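Local coordinates for protein phosphodiesterase (Salpingoeca rosetta, PDB 7D7P) that belongs to the cyclic nucleotide phosphodiesterase family of the HD clan, has an all-helical fold, and holds a zinc and a magnesium ion, at residues D55-A58 against L59-S62; Q95-R98 against T99-K103; H107-R110 against H111-V115. All coordinates share one frame; numbering follows the deposited sequence.

Contact 1. Residues D55-A58 against L59-S62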
loop_
_atom_site.group_PDB
_atom_site.type_symbol
_atom_site.label_atom_id
_atom_site.label_comp_id
_atom_site.label_asym_id
_atom_site.label_seq_id
_atom_site.Cartn_x
_atom_site.Cartn_y
_atom_site.Cartn_z
ATOM N N ASP A 55 -11.607 -18.152 -13.672
ATOM C CA ASP A 55 -12.581 -18.202 -12.590
ATOM C C ASP A 55 -12.692 -19.584 -11.958
ATOM O O ASP A 55 -13.565 -19.791 -11.107
ATOM C CB ASP A 55 -13.956 -17.761 -13.099
ATOM C CG ASP A 55 -14.026 -16.271 -13.386
ATOM O OD1 ASP A 55 -13.006 -15.572 -13.196
ATOM O OD2 ASP A 55 -15.105 -15.802 -13.804
ATOM N N PHE A 56 -11.832 -20.524 -12.348
ATOM C CA PHE A 56 -11.922 -21.888 -11.841
ATOM C C PHE A 56 -11.729 -21.924 -10.330
ATOM O O PHE A 56 -10.817 -21.294 -9.787
ATOM C CB PHE A 56 -10.880 -22.773 -12.529
ATOM C CG PHE A 56 -10.749 -24.142 -11.923
ATOM C CD1 PHE A 56 -11.651 -25.144 -12.239
ATOM C CD2 PHE A 56 -9.723 -24.426 -11.036
ATOM C CE1 PHE A 56 -11.534 -26.405 -11.682
ATOM C CE2 PHE A 56 -9.601 -25.684 -10.474
ATOM C CZ PHE A 56 -10.509 -26.675 -10.798
ATOM N N ASP A 57 -12.597 -22.674 -9.652
ATOM C CA ASP A 57 -12.529 -22.851 -8.206
ATOM C C ASP A 57 -12.849 -24.303 -7.887
ATOM O O ASP A 57 -13.947 -24.780 -8.190
ATOM C CB ASP A 57 -13.499 -21.908 -7.485
ATOM C CG ASP A 57 -13.221 -21.813 -5.998
ATOM O OD1 ASP A 57 -12.365 -22.574 -5.501
ATOM O OD2 ASP A 57 -13.851 -20.972 -5.325
ATOM N N ALA A 58 -11.893 -24.997 -7.266
ATOM C CA ALA A 58 -12.065 -26.412 -6.955
ATOM C C ALA A 58 -13.124 -26.662 -5.889
ATOM O O ALA A 58 -13.597 -27.797 -5.761
ATOM C CB ALA A 58 -10.733 -27.016 -6.506
ATOM N N LEU A 59 -13.499 -25.640 -5.114
ATOM C CA LEU A 59 -14.517 -25.836 -4.086
ATOM C C LEU A 59 -15.878 -26.155 -4.690
ATOM O O LEU A 59 -16.703 -26.808 -4.043
ATOM C CB LEU A 59 -14.609 -24.598 -3.193
ATOM C CG LEU A 59 -13.403 -24.302 -2.299
ATOM C CD1 LEU A 59 -13.613 -23.011 -1.511
ATOM C CD2 LEU A 59 -13.119 -25.471 -1.360
ATOM N N ASP A 60 -16.123 -25.719 -5.923
ATOM C CA ASP A 60 -17.397 -25.934 -6.595
ATOM C C ASP A 60 -17.435 -27.218 -7.416
ATOM O O ASP A 60 -18.446 -27.481 -8.075
ATOM C CB ASP A 60 -17.716 -24.735 -7.498
ATOM C CG ASP A 60 -17.673 -23.413 -6.749
ATOM O OD1 ASP A 60 -18.173 -23.362 -5.604
ATOM O OD2 ASP A 60 -17.139 -22.428 -7.301
ATOM N N LYS A 61 -16.377 -28.024 -7.388
ATOM C CA LYS A 61 -16.297 -29.235 -8.191
ATOM C C LYS A 61 -16.388 -30.473 -7.307
ATOM O O LYS A 61 -15.898 -30.490 -6.176
ATOM C CB LYS A 61 -14.995 -29.274 -8.996
ATOM C CG LYS A 61 -14.758 -28.042 -9.855
ATOM C CD LYS A 61 -15.769 -27.959 -10.987
ATOM C CE LYS A 61 -15.372 -26.907 -12.010
ATOM N NZ LYS A 61 -16.231 -26.975 -13.225
ATOM N N SER A 62 -17.017 -31.515 -7.843
ATOM C CA SER A 62 -17.092 -32.795 -7.159
ATOM C C SER A 62 -15.767 -33.543 -7.281
ATOM O O SER A 62 -14.850 -33.136 -8.001
ATOM C CB SER A 62 -18.232 -33.639 -7.727
ATOM O OG SER A 62 -17.897 -34.134 -9.014
#

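Contact 2. Residues Q95-R98 against T99-K103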
loop_
_atom_site.group_PDB
_atom_site.type_symbol
_atom_site.label_atom_id
_atom_site.label_comp_id
_atom_site.label_asym_id
_atom_site.label_seq_id
_atom_site.Cartn_x
_atom_site.Cartn_y
_atom_site.Cartn_z
ATOM N N GLN A 95 -4.831 -40.868 -7.952
ATOM C CA GLN A 95 -5.467 -41.380 -6.742
ATOM C C GLN A 95 -4.495 -41.396 -5.569
ATOM O O GLN A 95 -4.843 -40.977 -4.460
ATOM C CB GLN A 95 -6.018 -42.782 -7.003
ATOM C CG GLN A 95 -6.652 -43.440 -5.790
ATOM C CD GLN A 95 -7.164 -44.837 -6.090
ATOM O OE1 GLN A 95 -6.510 -45.615 -6.786
ATOM N NE2 GLN A 95 -8.347 -45.157 -5.577
ATOM N N LYS A 96 -3.268 -41.875 -5.795
ATOM C CA LYS A 96 -2.292 -41.926 -4.712
ATOM C C LYS A 96 -1.908 -40.528 -4.237
ATOM O O LYS A 96 -1.658 -40.332 -3.043
ATOM C CB LYS A 96 -1.050 -42.699 -5.154
ATOM C CG LYS A 96 -0.026 -42.912 -4.050
ATOM C CD LYS A 96 -0.586 -43.762 -2.919
ATOM C CE LYS A 96 0.489 -44.094 -1.891
ATOM N NZ LYS A 96 0.053 -45.166 -0.949
ATOM N N VAL A 97 -1.866 -39.549 -5.144
ATOM C CA VAL A 97 -1.610 -38.168 -4.737
ATOM C C VAL A 97 -2.706 -37.685 -3.794
ATOM O O VAL A 97 -2.430 -37.089 -2.745
ATOM C CB VAL A 97 -1.484 -37.252 -5.971
ATOM C CG1 VAL A 97 -1.483 -35.790 -5.545
ATOM C CG2 VAL A 97 -0.215 -37.575 -6.745
ATOM N N ARG A 98 -3.973 -37.928 -4.155
ATOM C CA ARG A 98 -5.076 -37.437 -3.337
ATOM C C ARG A 98 -5.094 -38.095 -1.962
ATOM O O ARG A 98 -5.390 -37.438 -0.956
ATOM C CB ARG A 98 -6.413 -37.659 -4.041
ATOM C CG ARG A 98 -7.535 -36.825 -3.431
ATOM C CD ARG A 98 -8.780 -37.628 -3.139
ATOM N NE ARG A 98 -9.267 -38.296 -4.333
ATOM C CZ ARG A 98 -9.392 -39.611 -4.446
ATOM N NH1 ARG A 98 -9.070 -40.402 -3.430
ATOM N NH2 ARG A 98 -9.839 -40.131 -5.578
ATOM N N THR A 99 -4.793 -39.396 -1.895
ATOM C CA THR A 99 -4.815 -40.086 -0.611
ATOM C C THR A 99 -3.685 -39.639 0.305
ATOM O O THR A 99 -3.739 -39.911 1.509
ATOM C CB THR A 99 -4.741 -41.604 -0.806
ATOM O OG1 THR A 99 -3.540 -41.942 -1.511
ATOM C CG2 THR A 99 -5.944 -42.103 -1.589
ATOM N N GLN A 100 -2.664 -38.971 -0.231
ATOM C CA GLN A 100 -1.574 -38.458 0.588
ATOM C C GLN A 100 -1.777 -37.008 1.001
ATOM O O GLN A 100 -0.973 -36.481 1.776
ATOM C CB GLN A 100 -0.242 -38.602 -0.150
ATOM C CG GLN A 100 0.194 -40.045 -0.333
ATOM C CD GLN A 100 0.768 -40.645 0.933
ATOM O OE1 GLN A 100 0.490 -41.797 1.267
ATOM N NE2 GLN A 100 1.577 -39.868 1.644
ATOM N N TYR A 101 -2.815 -36.351 0.501
ATOM C CA TYR A 101 -3.237 -35.079 1.059
ATOM C C TYR A 101 -4.175 -35.340 2.228
ATOM O O TYR A 101 -4.889 -36.345 2.264
ATOM C CB TYR A 101 -3.919 -34.210 -0.000
ATOM C CG TYR A 101 -2.935 -33.425 -0.841
ATOM C CD1 TYR A 101 -2.364 -33.982 -1.975
ATOM C CD2 TYR A 101 -2.561 -32.134 -0.486
ATOM C CE1 TYR A 101 -1.453 -33.273 -2.743
ATOM C CE2 TYR A 101 -1.652 -31.416 -1.246
ATOM C CZ TYR A 101 -1.101 -31.991 -2.373
ATOM O OH TYR A 101 -0.196 -31.284 -3.134
ATOM N N ASN A 102 -4.148 -34.436 3.199
ATOM C CA ASN A 102 -4.966 -34.550 4.395
ATOM C C ASN A 102 -6.162 -33.607 4.313
ATOM O O ASN A 102 -6.186 -32.660 3.522
ATOM C CB ASN A 102 -4.127 -34.255 5.640
ATOM C CG ASN A 102 -2.956 -35.209 5.784
ATOM O OD1 ASN A 102 -3.132 -36.427 5.755
ATOM N ND2 ASN A 102 -1.752 -34.661 5.918
ATOM N N LYS A 103 -7.168 -33.889 5.141
ATOM C CA LYS A 103 -8.433 -33.154 5.110
ATOM C C LYS A 103 -8.324 -31.843 5.895
ATOM O O LYS A 103 -9.042 -31.593 6.863
ATOM C CB LYS A 103 -9.559 -34.029 5.645
#

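Contact 3. Residues H107-R110 against H111-V115. With ZN (zinc ion), chain G.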
loop_
_atom_site.group_PDB
_atom_site.type_symbol
_atom_site.label_atom_id
_atom_site.label_comp_id
_atom_site.label_asym_id
_atom_site.label_seq_id
_atom_site.Cartn_x
_atom_site.Cartn_y
_atom_site.Cartn_z
ATOM N N HIS A 107 -4.989 -26.447 3.062
ATOM C CA HIS A 107 -3.937 -27.224 2.405
ATOM C C HIS A 107 -4.443 -28.646 2.185
ATOM O O HIS A 107 -4.072 -29.595 2.880
ATOM C CB HIS A 107 -2.652 -27.198 3.225
ATOM C CG HIS A 107 -1.975 -25.861 3.245
ATOM N ND1 HIS A 107 -2.164 -24.945 4.257
ATOM C CD2 HIS A 107 -1.114 -25.285 2.372
ATOM C CE1 HIS A 107 -1.446 -23.863 4.009
ATOM N NE2 HIS A 107 -0.801 -24.044 2.871
ATOM N N ASN A 108 -5.308 -28.786 1.182
ATOM C CA ASN A 108 -5.966 -30.056 0.901
ATOM C C ASN A 108 -5.851 -30.412 -0.578
ATOM O O ASN A 108 -5.165 -29.722 -1.341
ATOM C CB ASN A 108 -7.438 -29.998 1.327
ATOM C CG ASN A 108 -8.155 -28.760 0.803
ATOM O OD1 ASN A 108 -8.033 -28.408 -0.370
ATOM N ND2 ASN A 108 -8.910 -28.095 1.674
ATOM N N TRP A 109 -6.531 -31.485 -0.990
ATOM C CA TRP A 109 -6.451 -31.934 -2.378
ATOM C C TRP A 109 -7.005 -30.896 -3.342
ATOM O O TRP A 109 -6.531 -30.791 -4.479
ATOM C CB TRP A 109 -7.192 -33.262 -2.533
ATOM C CG TRP A 109 -7.565 -33.637 -3.948
ATOM C CD1 TRP A 109 -8.824 -33.691 -4.476
ATOM C CD2 TRP A 109 -6.676 -34.055 -4.995
ATOM N NE1 TRP A 109 -8.775 -34.102 -5.784
ATOM C CE2 TRP A 109 -7.469 -34.332 -6.128
ATOM C CE3 TRP A 109 -5.291 -34.219 -5.084
ATOM C CZ2 TRP A 109 -6.921 -34.756 -7.337
ATOM C CZ3 TRP A 109 -4.749 -34.639 -6.286
ATOM C CH2 TRP A 109 -5.562 -34.905 -7.396
ATOM N N ARG A 110 -8.004 -30.123 -2.915
ATOM C CA ARG A 110 -8.563 -29.111 -3.803
ATOM C C ARG A 110 -7.608 -27.938 -3.989
ATOM O O ARG A 110 -7.591 -27.322 -5.060
ATOM C CB ARG A 110 -9.917 -28.645 -3.274
ATOM C CG ARG A 110 -11.040 -29.600 -3.648
ATOM C CD ARG A 110 -12.354 -29.263 -2.965
ATOM N NE ARG A 110 -13.465 -29.997 -3.567
ATOM C CZ ARG A 110 -13.740 -31.275 -3.324
ATOM N NH1 ARG A 110 -12.989 -31.973 -2.482
ATOM N NH2 ARG A 110 -14.770 -31.858 -3.922
ATOM N N HIS A 111 -6.799 -27.622 -2.973
ATOM C CA HIS A 111 -5.754 -26.618 -3.151
ATOM C C HIS A 111 -4.721 -27.080 -4.174
ATOM O O HIS A 111 -4.244 -26.284 -4.990
ATOM C CB HIS A 111 -5.081 -26.313 -1.813
ATOM C CG HIS A 111 -3.858 -25.457 -1.930
ATOM N ND1 HIS A 111 -3.879 -24.203 -2.500
ATOM C CD2 HIS A 111 -2.576 -25.673 -1.548
ATOM C CE1 HIS A 111 -2.664 -23.683 -2.466
ATOM N NE2 HIS A 111 -1.855 -24.556 -1.895
ATOM N N ALA A 112 -4.364 -28.366 -4.140
ATOM C CA ALA A 112 -3.416 -28.899 -5.114
ATOM C C ALA A 112 -3.952 -28.772 -6.536
ATOM O O ALA A 112 -3.215 -28.389 -7.451
ATOM C CB ALA A 112 -3.096 -30.359 -4.793
ATOM N N VAL A 113 -5.233 -29.091 -6.742
ATOM C CA VAL A 113 -5.818 -28.978 -8.076
ATOM C C VAL A 113 -5.875 -27.519 -8.511
ATOM O O VAL A 113 -5.660 -27.199 -9.687
ATOM C CB VAL A 113 -7.210 -29.636 -8.106
ATOM C CG1 VAL A 113 -7.835 -29.512 -9.493
ATOM C CG2 VAL A 113 -7.112 -31.094 -7.689
ATOM N N MET A 114 -6.161 -26.614 -7.570
ATOM C CA MET A 114 -6.151 -25.185 -7.873
ATOM C C MET A 114 -4.782 -24.729 -8.364
ATOM O O MET A 114 -4.683 -23.929 -9.302
ATOM C CB MET A 114 -6.561 -24.384 -6.635
ATOM C CG MET A 114 -8.051 -24.400 -6.343
ATOM S SD MET A 114 -8.963 -23.326 -7.462
ATOM C CE MET A 114 -8.876 -21.756 -6.597
ATOM N N VAL A 115 -3.712 -25.219 -7.737
ATOM C CA VAL A 115 -2.373 -24.814 -8.148
ATOM C C VAL A 115 -2.002 -25.467 -9.473
ATOM O O VAL A 115 -1.327 -24.859 -10.314
ATOM C CB VAL A 115 -1.358 -25.137 -7.035
ATOM C CG1 VAL A 115 0.068 -24.850 -7.493
ATOM C CG2 VAL A 115 -1.685 -24.331 -5.793
HETATM ZN ZN ZN G . 0.367 -24.506 -1.528
HETATM O O HOH W 1 -0.084 -23.008 0.262
HETATM O O HOH W 2 2.720 -24.196 -0.770
#

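Contact 1. Residues D55-A58 against L59-S62
Asp57 and Ala58 turn the chain into Leu59, Asp60 and Lys61 through a short 3-10 turn, with two successive i to i+3 backbone bonds. Asp60 N donates to Asp57 O at 3.3 Å, and Lys61 N donates to Ala58 O at 3.2 Å. The side chain of Asp57 adds a third bond at the start of the turn. Its CG stands anti to the backbone N (chi1 -166°), which brings the carboxylate back over the turn. Leu59 N then reaches Asp57 OD1 at 3.3 Å in a nearly straight bond, 173° at the hydrogen. The N-H meets the carboxylate from above its plane. Leu59 CG also rests 3.8 Å from Asp57 OD1. Asp57 OD1 has a second donor in Trp274 NE1 of helix 268-291, so it is gripped by a backbone and an indole N-H together. The carboxylate of Asp60 comes up beside the Asp57 carboxylate. Its OD2 lies 3.7 Å from Asp57 CB and 4.1 Å from Asp57 OD2. The two carboxylate planes are turned 67° against each other. Two negative groups so close would probably disfavour each other, but Asp60 OD1 forms a salt bridge with Arg273, which should offset this. On another part of the turn, the Lys61 chain bends at chi2 and runs back to Phe56. Its CE meets Phe56 CE1 at 3.9 Å, approaching the ring obliquely. The Phe56 ring also stacks with His117 and packs on Val113 and Met114. Phe56 and Ala58 thus fix the turn to helix 109-126, while Leu59 packs on helix 268-291. This is an Asx turn leading into a 3-10 turn, in the loop before helix 63-76 of this all-helical phosphodiesterase fold.

Contact 2. Residues Q95-R98 against T99-K103
Gln95 meets Thr99 through the backbone of helix 87-99: Thr99 N donates to Gln95 O at 3.0 Å, an ordinary i to i+4 bond. Thr99 CG2 also lies 3.3 Å from Gln95 O. Lys96 O takes the hydroxyl of the same threonine. Thr99 OG1 sits between the backbone N and the carbonyl carbon (chi1 59°), which turns it back along the helix to donate to Lys96 O at 2.9 Å, from above the carbonyl plane. Gln100 N makes only a weak bond to Lys96 O. Lys96 passes Gln100 obliquely, with Lys96 CE 3.9 Å from Gln100 OE1. Gln100 bends at chi2 and packs on Leu182 and Ile186 of helix 174-187. Near the C-terminal end of helix 87-99 the bonds pass from i to i+4 to i to i+3, as in a 3-10 turn: Gln100 N donates to Val97 O at 3.1 Å, and Tyr101 N to Arg98 O at 3.2 Å. Val97 O keeps a weak bond to Tyr101 N. Val97 O also lies at the edge of the Tyr101 ring, in its plane, 3.2 Å from Tyr101 CD1. Val97 CG1 touches Tyr101 CE1 at 3.8 Å, the two side chains alongside and pointing the same way. Tyr101 OH bonds to Leu144 O and to the N of Asp147, a zinc ligand, so it stands in the second shell of the metal site. Arg98 folds back through bends at chi2 and chi3 and packs on Trp109. The Arg98 and Thr99 side chains cross at about a right angle, with Arg98 NH1 near Thr99 CG2.

Contact 3. Residues H107-R110 against H111-V115
His111 binds zinc from the first turn of helix 109-126, while His107 reaches the same ion through water. His111 NE2 lies 2.2 Å from the zinc ion. Water 1 is 2.4 Å from the zinc and also hydrogen-bonds His107 NE2, at 2.9 Å. His107 ND1 bonds Glu281 OE1. The two imidazole planes stand 82° apart. His111 ND1 bonds His262 NE2, which helps fix the rotation of the ring. His146, Asp147 and Asp260 complete the protein part of this metal site, which is characteristic of the HD phosphodiesterase clan. Just ahead of the helix, Asn108 acts as N-cap. Its CG lies between the backbone N and the carbonyl carbon (chi1 49°), which turns OD1 over the helix start. His111 N donates to Asn108 OD1 at 3.0 Å, nearly along the C=O axis. Ala112 N bonds Asn108 O at 3.2 Å, so both oxygens of the asparagine take N-H groups of the first turn. Asn108 ND2 bonds Asn104 O. One helical turn further on, Val113 CG2 sits over a face of the Trp109 ring in a CH-pi contact, 3.8 Å from the centroid of the six-membered ring. Val113 and Trp109 both pack on Leu66 of helix 63-76.

In the fold
Contact 3 lies between the other two, its centre about 10 Å from each, and it holds a zinc ligand. Contacts 1 and 2 have centres about 18 Å apart and do not touch. Arg110 joins contact 1 to contact 3: its NH2 lies 2.9 Å from Lys61 O, and its NE makes a weak bond to Ala58 O. Met114 packs against the same loop. Contact 2 meets contact 3 by packing, with Val97 CG1 3.5 Å from Trp109 CZ3 and Tyr101 OH 3.5 Å from Ala112 CB. The Tyr101 side chain is about 7 Å from the zinc ion, and the Ala58 side chain about 12 Å. The His107 side chain is about 5 Å from the magnesium ion.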